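Local coordinates for protein pngf-ii (Elizabethkingia meningoseptica, PDB 4R4X) that probably hydrolyses the bond between asparagine and the N-linked glycans of glycoproteins, as a peptide:N-glycosidase of the PNGase F family, at residues N384-M389 with F527-G532; L299-T304 with R422-G427. One frame throughout, in Å; residues are numbered along the deposited sequence.

Overall arrangement
Both interactions are buried, and both belong to one antiparallel sheet of the PNGase F-like part of the chain, in which strands 527-537 and 416-428 are neighbours. Interaction 1 lies at the sheet's margin, where strand 378-384 ends against 527-532; its chemistry is that of backbone pairing prolonged by a threonine hydroxyl, with short, straight bonds. Interaction 2 joins 299-304 to 422-427, two strands that run parallel with strand 493-504 between them, and so relies on side chains, chiefly arginines making weak bonds and methyl contacts. The centres of interactions 1 and 2 are about 9 Å apart. The bond from Arg301 NH1 to Asn529 O connects them, and Glu298 has partners in both.

Interaction 1: residues N384-M389 with F527-G532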
loop_
_atom_site.group_PDB
_atom_site.type_symbol
_atom_site.label_atom_id
_atom_site.label_comp_id
_atom_site.label_asym_id
_atom_site.label_seq_id
_atom_site.Cartn_x
_atom_site.Cartn_y
_atom_site.Cartn_z
ATOM N N ASN A 384 -13.391 -17.139 11.836
ATOM C CA ASN A 384 -13.896 -16.175 10.866
ATOM C C ASN A 384 -15.352 -16.493 10.590
ATOM O O ASN A 384 -15.655 -17.521 9.971
ATOM C CB ASN A 384 -13.095 -16.241 9.578
ATOM C CG ASN A 384 -13.330 -15.031 8.690
ATOM O OD1 ASN A 384 -14.381 -14.381 8.739
ATOM N ND2 ASN A 384 -12.328 -14.704 7.887
ATOM N N THR A 385 -16.246 -15.638 11.081
ATOM C CA THR A 385 -17.664 -15.831 10.879
ATOM C C THR A 385 -18.184 -15.185 9.613
ATOM O O THR A 385 -19.312 -15.434 9.243
ATOM C CB THR A 385 -18.516 -15.308 12.052
ATOM O OG1 THR A 385 -18.498 -13.870 12.081
ATOM C CG2 THR A 385 -17.999 -15.882 13.394
ATOM N N THR A 386 -17.376 -14.363 8.959
ATOM C CA THR A 386 -17.822 -13.646 7.771
ATOM C C THR A 386 -18.174 -14.611 6.629
ATOM O O THR A 386 -17.311 -15.364 6.155
ATOM C CB THR A 386 -16.750 -12.654 7.291
ATOM O OG1 THR A 386 -16.381 -11.761 8.357
ATOM C CG2 THR A 386 -17.261 -11.834 6.089
ATOM N N ASN A 387 -19.413 -14.564 6.152
ATOM C CA ASN A 387 -19.820 -15.538 5.138
ATOM C C ASN A 387 -19.592 -15.032 3.708
ATOM O O ASN A 387 -20.507 -14.577 2.978
ATOM C CB ASN A 387 -21.220 -16.092 5.393
ATOM C CG ASN A 387 -22.296 -15.035 5.352
ATOM O OD1 ASN A 387 -22.082 -13.886 5.762
ATOM N ND2 ASN A 387 -23.465 -15.416 4.848
ATOM N N VAL A 388 -18.323 -15.115 3.330
ATOM C CA VAL A 388 -17.880 -14.800 1.990
ATOM C C VAL A 388 -18.606 -15.697 1.010
ATOM O O VAL A 388 -18.848 -15.283 -0.128
ATOM C CB VAL A 388 -16.352 -14.922 1.887
ATOM C CG1 VAL A 388 -15.869 -15.260 0.480
ATOM C CG2 VAL A 388 -15.702 -13.628 2.393
HETATM N N MSE A 389 -18.973 -16.901 1.462
HETATM C CA MSE A 389 -19.763 -17.826 0.641
HETATM C C MSE A 389 -21.270 -17.629 0.797
HETATM O O MSE A 389 -22.052 -18.573 0.638
HETATM C CB MSE A 389 -19.303 -19.265 0.968
HETATM C CG MSE A 389 -18.017 -19.571 0.220
HETATM SE SE MSE A 389 -17.416 -21.390 0.731
HETATM C CE MSE A 389 -18.685 -22.368 -0.398
ATOM N N PHE A 527 -26.741 -9.992 12.771
ATOM C CA PHE A 527 -25.616 -10.913 12.665
ATOM C C PHE A 527 -24.299 -10.179 12.733
ATOM O O PHE A 527 -24.247 -8.953 12.544
ATOM C CB PHE A 527 -25.702 -11.770 11.388
ATOM C CG PHE A 527 -25.733 -10.973 10.109
ATOM C CD1 PHE A 527 -24.562 -10.689 9.414
ATOM C CD2 PHE A 527 -26.944 -10.573 9.564
ATOM C CE1 PHE A 527 -24.594 -9.980 8.218
ATOM C CE2 PHE A 527 -26.981 -9.868 8.370
ATOM C CZ PHE A 527 -25.804 -9.564 7.701
ATOM N N TRP A 528 -23.239 -10.911 13.080
ATOM C CA TRP A 528 -21.933 -10.285 13.353
ATOM C C TRP A 528 -20.824 -10.970 12.560
ATOM O O TRP A 528 -20.584 -12.166 12.737
ATOM C CB TRP A 528 -21.630 -10.305 14.850
ATOM C CG TRP A 528 -22.460 -9.304 15.575
ATOM C CD1 TRP A 528 -23.775 -9.425 15.924
ATOM C CD2 TRP A 528 -22.066 -7.986 15.943
ATOM N NE1 TRP A 528 -24.215 -8.260 16.504
ATOM C CE2 TRP A 528 -23.177 -7.367 16.542
ATOM C CE3 TRP A 528 -20.864 -7.277 15.861
ATOM C CZ2 TRP A 528 -23.120 -6.070 17.057
ATOM C CZ3 TRP A 528 -20.818 -5.990 16.362
ATOM C CH2 TRP A 528 -21.927 -5.395 16.933
ATOM N N ASN A 529 -20.176 -10.203 11.681
ATOM C CA ASN A 529 -19.020 -10.653 10.920
ATOM C C ASN A 529 -17.767 -10.394 11.747
ATOM O O ASN A 529 -17.346 -9.230 11.899
ATOM C CB ASN A 529 -18.905 -9.894 9.603
ATOM C CG ASN A 529 -19.940 -10.298 8.582
ATOM O OD1 ASN A 529 -20.246 -11.469 8.397
ATOM N ND2 ASN A 529 -20.426 -9.317 7.854
ATOM N N VAL A 530 -17.185 -11.460 12.298
ATOM C CA VAL A 530 -16.024 -11.337 13.165
ATOM C C VAL A 530 -14.919 -12.302 12.728
ATOM O O VAL A 530 -15.156 -13.487 12.424
ATOM C CB VAL A 530 -16.376 -11.502 14.668
ATOM C CG1 VAL A 530 -17.566 -10.629 15.054
ATOM C CG2 VAL A 530 -16.697 -12.937 15.016
ATOM N N SER A 531 -13.709 -11.769 12.633
ATOM C CA SER A 531 -12.537 -12.616 12.432
ATOM C C SER A 531 -11.457 -12.350 13.470
ATOM O O SER A 531 -11.293 -11.233 13.993
ATOM C CB SER A 531 -11.993 -12.491 11.007
ATOM O OG SER A 531 -11.259 -11.312 10.861
ATOM N N GLY A 532 -10.719 -13.414 13.763
ATOM C CA GLY A 532 -9.669 -13.398 14.754
ATOM C C GLY A 532 -8.471 -14.177 14.296
ATOM O O GLY A 532 -8.584 -15.345 13.923
HETATM O O HOH W 1 -22.157 -11.283 6.012
#
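The hydroxyl of Thr385 is gripped twice by strand 527-532: OG1 donates to Trp528 O at 2.8 Å and accepts from Val530 N, the latter N-H pointing almost straight at it (166°). The bond to Trp528 O lies in the carbonyl plane, on a lone pair. With chi1 at 71°, OG1 stands between its own backbone N and carbonyl carbon, turned to the strand, while CG2 beside the backbone N meets Val530 CG2 at 3.6 Å. Backbone pairing adds Thr385 N to Val530 O, 2.8 Å long and nearly linear, and the same oxygen receives a CA-H...O contact from Asn384. These bonds show how a side chain can take over when strand pairing stops: Asn384 and Ser531 form an antiparallel, non-hydrogen-bonded pair at the end of strand 378-384, an outermost strand of its sheet, and beyond them the hydroxyl of Thr385 continues the bonding to the neighbouring strand. The departing chain is bent by an Asx turn in which Asn384 OD1 accepts from Thr386 N at 3.0 Å, and an inverse gamma turn centred on Asn387 follows. On the face shared by Asn384 and Ser531, the Asn384 amide carbon CG rests 3.7 Å from Ser531 CB; Asn384 ND2 is satisfied by Phe296 O and Ser531 OG by Glu298. Farther along, the side chains of Thr386 and Asn529 meet at about a right angle, with Thr386 OG1 3.4 Å from Asn529 CB. That hydroxyl bonds to Glu298; its contact with Asn529 is with a methylene carbon. A water lies 2.6 Å from Asn387 OD1 and also within reach of Asn529 OD1, though it may not donate to both at once, while Asn387 ND2 bonds to Gln394 O.

Interaction 2: residues L299-T304 with R422-G427; sequences LMRFFT and RYITTG
Ile424 CG2 lies over the centre of one face of the Arg301 guanidinium, 3.5 Å from CZ, in the closely packed middle. The arginine starts with CG anti to its backbone N (chi1 170°), then bends at chi2 and chi3, which folds the group over the methyl, the two side chains running past one another head to tail. Its bonds across the contact are weak: NH1 to Thr426 OG1 is 2.8 Å but sharply bent (116°), and NH2 reaches Ile424 O at 3.3 Å. Stronger partners are the Glu298 carboxylate and Asn529 O, while Thr426 OG1 bonds to His428. The case illustrates how next-but-one strands of an antiparallel sheet, here parallel with axes 9.0 Å apart and strand 493-504 between them, can meet without pairing their backbones, through side chains that reach side chains and carbonyls. Packing thins toward both ends. At one, Phe303 turns its ring edge to Thr426, with CZ 3.7 Å from OG1. At the other, beside the classic bulge of Leu299 and Met300 opposite Val251, the extended Arg422 brings NH1 within 3.2 Å of Leu299 O, a weak bond at the guanidinium edge; its salt bridge is to Glu334.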
loop_
_atom_site.group_PDB
_atom_site.type_symbol
_atom_site.label_atom_id
_atom_site.label_comp_id
_atom_site.label_asym_id
_atom_site.label_seq_id
_atom_site.Cartn_x
_atom_site.Cartn_y
_atom_site.Cartn_z
ATOM N N LEU A 299 -7.564 -10.060 4.763
ATOM C CA LEU A 299 -6.527 -9.015 4.677
ATOM C C LEU A 299 -7.118 -7.640 4.986
ATOM O O LEU A 299 -6.493 -6.845 5.676
ATOM C CB LEU A 299 -5.878 -8.965 3.294
ATOM C CG LEU A 299 -5.163 -10.213 2.788
ATOM C CD1 LEU A 299 -4.377 -9.852 1.518
ATOM C CD2 LEU A 299 -4.216 -10.767 3.867
HETATM N N MSE A 300 -8.320 -7.384 4.479
HETATM C CA MSE A 300 -8.973 -6.061 4.555
HETATM C C MSE A 300 -10.459 -6.277 4.484
HETATM O O MSE A 300 -10.946 -6.874 3.534
HETATM C CB MSE A 300 -8.545 -5.164 3.373
HETATM C CG MSE A 300 -9.286 -3.819 3.304
HETATM SE SE MSE A 300 -9.457 -3.135 1.450
HETATM C CE MSE A 300 -7.674 -3.602 0.763
ATOM N N ARG A 301 -11.200 -5.802 5.493
ATOM C CA ARG A 301 -12.649 -5.785 5.475
ATOM C C ARG A 301 -13.062 -4.372 5.085
ATOM O O ARG A 301 -12.577 -3.388 5.676
ATOM C CB ARG A 301 -13.224 -6.168 6.851
ATOM C CG ARG A 301 -14.731 -5.946 7.020
ATOM C CD ARG A 301 -15.590 -7.196 7.019
ATOM N NE ARG A 301 -15.129 -8.237 7.941
ATOM C CZ ARG A 301 -15.473 -8.408 9.222
ATOM N NH1 ARG A 301 -16.309 -7.590 9.848
ATOM N NH2 ARG A 301 -14.924 -9.413 9.909
ATOM N N PHE A 302 -13.914 -4.264 4.060
ATOM C CA PHE A 302 -14.323 -2.969 3.541
ATOM C C PHE A 302 -15.795 -3.003 3.174
ATOM O O PHE A 302 -16.402 -4.075 3.020
ATOM C CB PHE A 302 -13.463 -2.521 2.332
ATOM C CG PHE A 302 -13.648 -3.358 1.085
ATOM C CD1 PHE A 302 -12.961 -4.567 0.923
ATOM C CD2 PHE A 302 -14.491 -2.936 0.053
ATOM C CE1 PHE A 302 -13.138 -5.343 -0.217
ATOM C CE2 PHE A 302 -14.675 -3.714 -1.092
ATOM C CZ PHE A 302 -13.997 -4.915 -1.234
ATOM N N PHE A 303 -16.379 -1.816 3.046
ATOM C CA PHE A 303 -17.761 -1.714 2.636
ATOM C C PHE A 303 -17.842 -0.795 1.453
ATOM O O PHE A 303 -17.272 0.285 1.487
ATOM C CB PHE A 303 -18.601 -1.251 3.809
ATOM C CG PHE A 303 -18.664 -2.280 4.889
ATOM C CD1 PHE A 303 -17.640 -2.387 5.808
ATOM C CD2 PHE A 303 -19.663 -3.232 4.875
ATOM C CE1 PHE A 303 -17.622 -3.410 6.747
ATOM C CE2 PHE A 303 -19.683 -4.242 5.836
ATOM C CZ PHE A 303 -18.644 -4.348 6.759
ATOM N N THR A 304 -18.534 -1.218 0.402
ATOM C CA THR A 304 -18.710 -0.337 -0.771
ATOM C C THR A 304 -19.627 0.822 -0.423
ATOM O O THR A 304 -20.515 0.710 0.435
ATOM C CB THR A 304 -19.243 -1.033 -2.042
ATOM O OG1 THR A 304 -20.641 -1.336 -1.899
ATOM C CG2 THR A 304 -18.467 -2.279 -2.369
ATOM N N ARG A 422 -5.772 -10.277 16.574
ATOM C CA ARG A 422 -6.152 -9.339 15.516
ATOM C C ARG A 422 -7.608 -9.604 15.242
ATOM O O ARG A 422 -7.964 -10.681 14.762
ATOM C CB ARG A 422 -5.319 -9.578 14.259
ATOM C CG ARG A 422 -5.647 -8.685 13.058
ATOM C CD ARG A 422 -4.810 -9.138 11.874
ATOM N NE ARG A 422 -5.013 -8.377 10.639
ATOM C CZ ARG A 422 -5.859 -8.697 9.661
ATOM N NH1 ARG A 422 -5.902 -7.942 8.577
ATOM N NH2 ARG A 422 -6.660 -9.746 9.749
ATOM N N TYR A 423 -8.445 -8.628 15.565
ATOM C CA TYR A 423 -9.882 -8.836 15.653
ATOM C C TYR A 423 -10.610 -7.796 14.810
ATOM O O TYR A 423 -10.462 -6.585 15.033
ATOM C CB TYR A 423 -10.330 -8.730 17.104
ATOM C CG TYR A 423 -11.806 -8.957 17.364
ATOM C CD1 TYR A 423 -12.372 -10.218 17.216
ATOM C CD2 TYR A 423 -12.625 -7.924 17.815
ATOM C CE1 TYR A 423 -13.719 -10.438 17.482
ATOM C CE2 TYR A 423 -13.961 -8.144 18.121
ATOM C CZ TYR A 423 -14.504 -9.401 17.947
ATOM O OH TYR A 423 -15.838 -9.636 18.189
ATOM N N ILE A 424 -11.335 -8.287 13.814
ATOM C CA ILE A 424 -12.160 -7.450 12.932
ATOM C C ILE A 424 -13.615 -7.754 13.204
ATOM O O ILE A 424 -14.045 -8.887 13.052
ATOM C CB ILE A 424 -11.852 -7.698 11.446
ATOM C CG1 ILE A 424 -10.363 -7.519 11.190
ATOM C CG2 ILE A 424 -12.645 -6.735 10.556
ATOM C CD1 ILE A 424 -9.925 -7.852 9.774
ATOM N N THR A 425 -14.375 -6.744 13.598
ATOM C CA THR A 425 -15.782 -6.938 13.905
ATOM C C THR A 425 -16.669 -5.884 13.266
ATOM O O THR A 425 -16.349 -4.682 13.332
ATOM C CB THR A 425 -16.058 -6.977 15.430
ATOM O OG1 THR A 425 -17.464 -7.147 15.644
ATOM C CG2 THR A 425 -15.566 -5.681 16.144
ATOM N N THR A 426 -17.773 -6.349 12.671
ATOM C CA THR A 426 -18.861 -5.475 12.231
ATOM C C THR A 426 -20.222 -6.093 12.534
ATOM O O THR A 426 -20.407 -7.307 12.450
ATOM C CB THR A 426 -18.766 -5.101 10.738
ATOM O OG1 THR A 426 -18.810 -6.265 9.904
ATOM C CG2 THR A 426 -17.500 -4.333 10.469
ATOM N N GLY A 427 -21.154 -5.224 12.906
ATOM C CA GLY A 427 -22.480 -5.590 13.287
ATOM C C GLY A 427 -23.436 -5.250 12.162
ATOM O O GLY A 427 -23.272 -4.234 11.466
#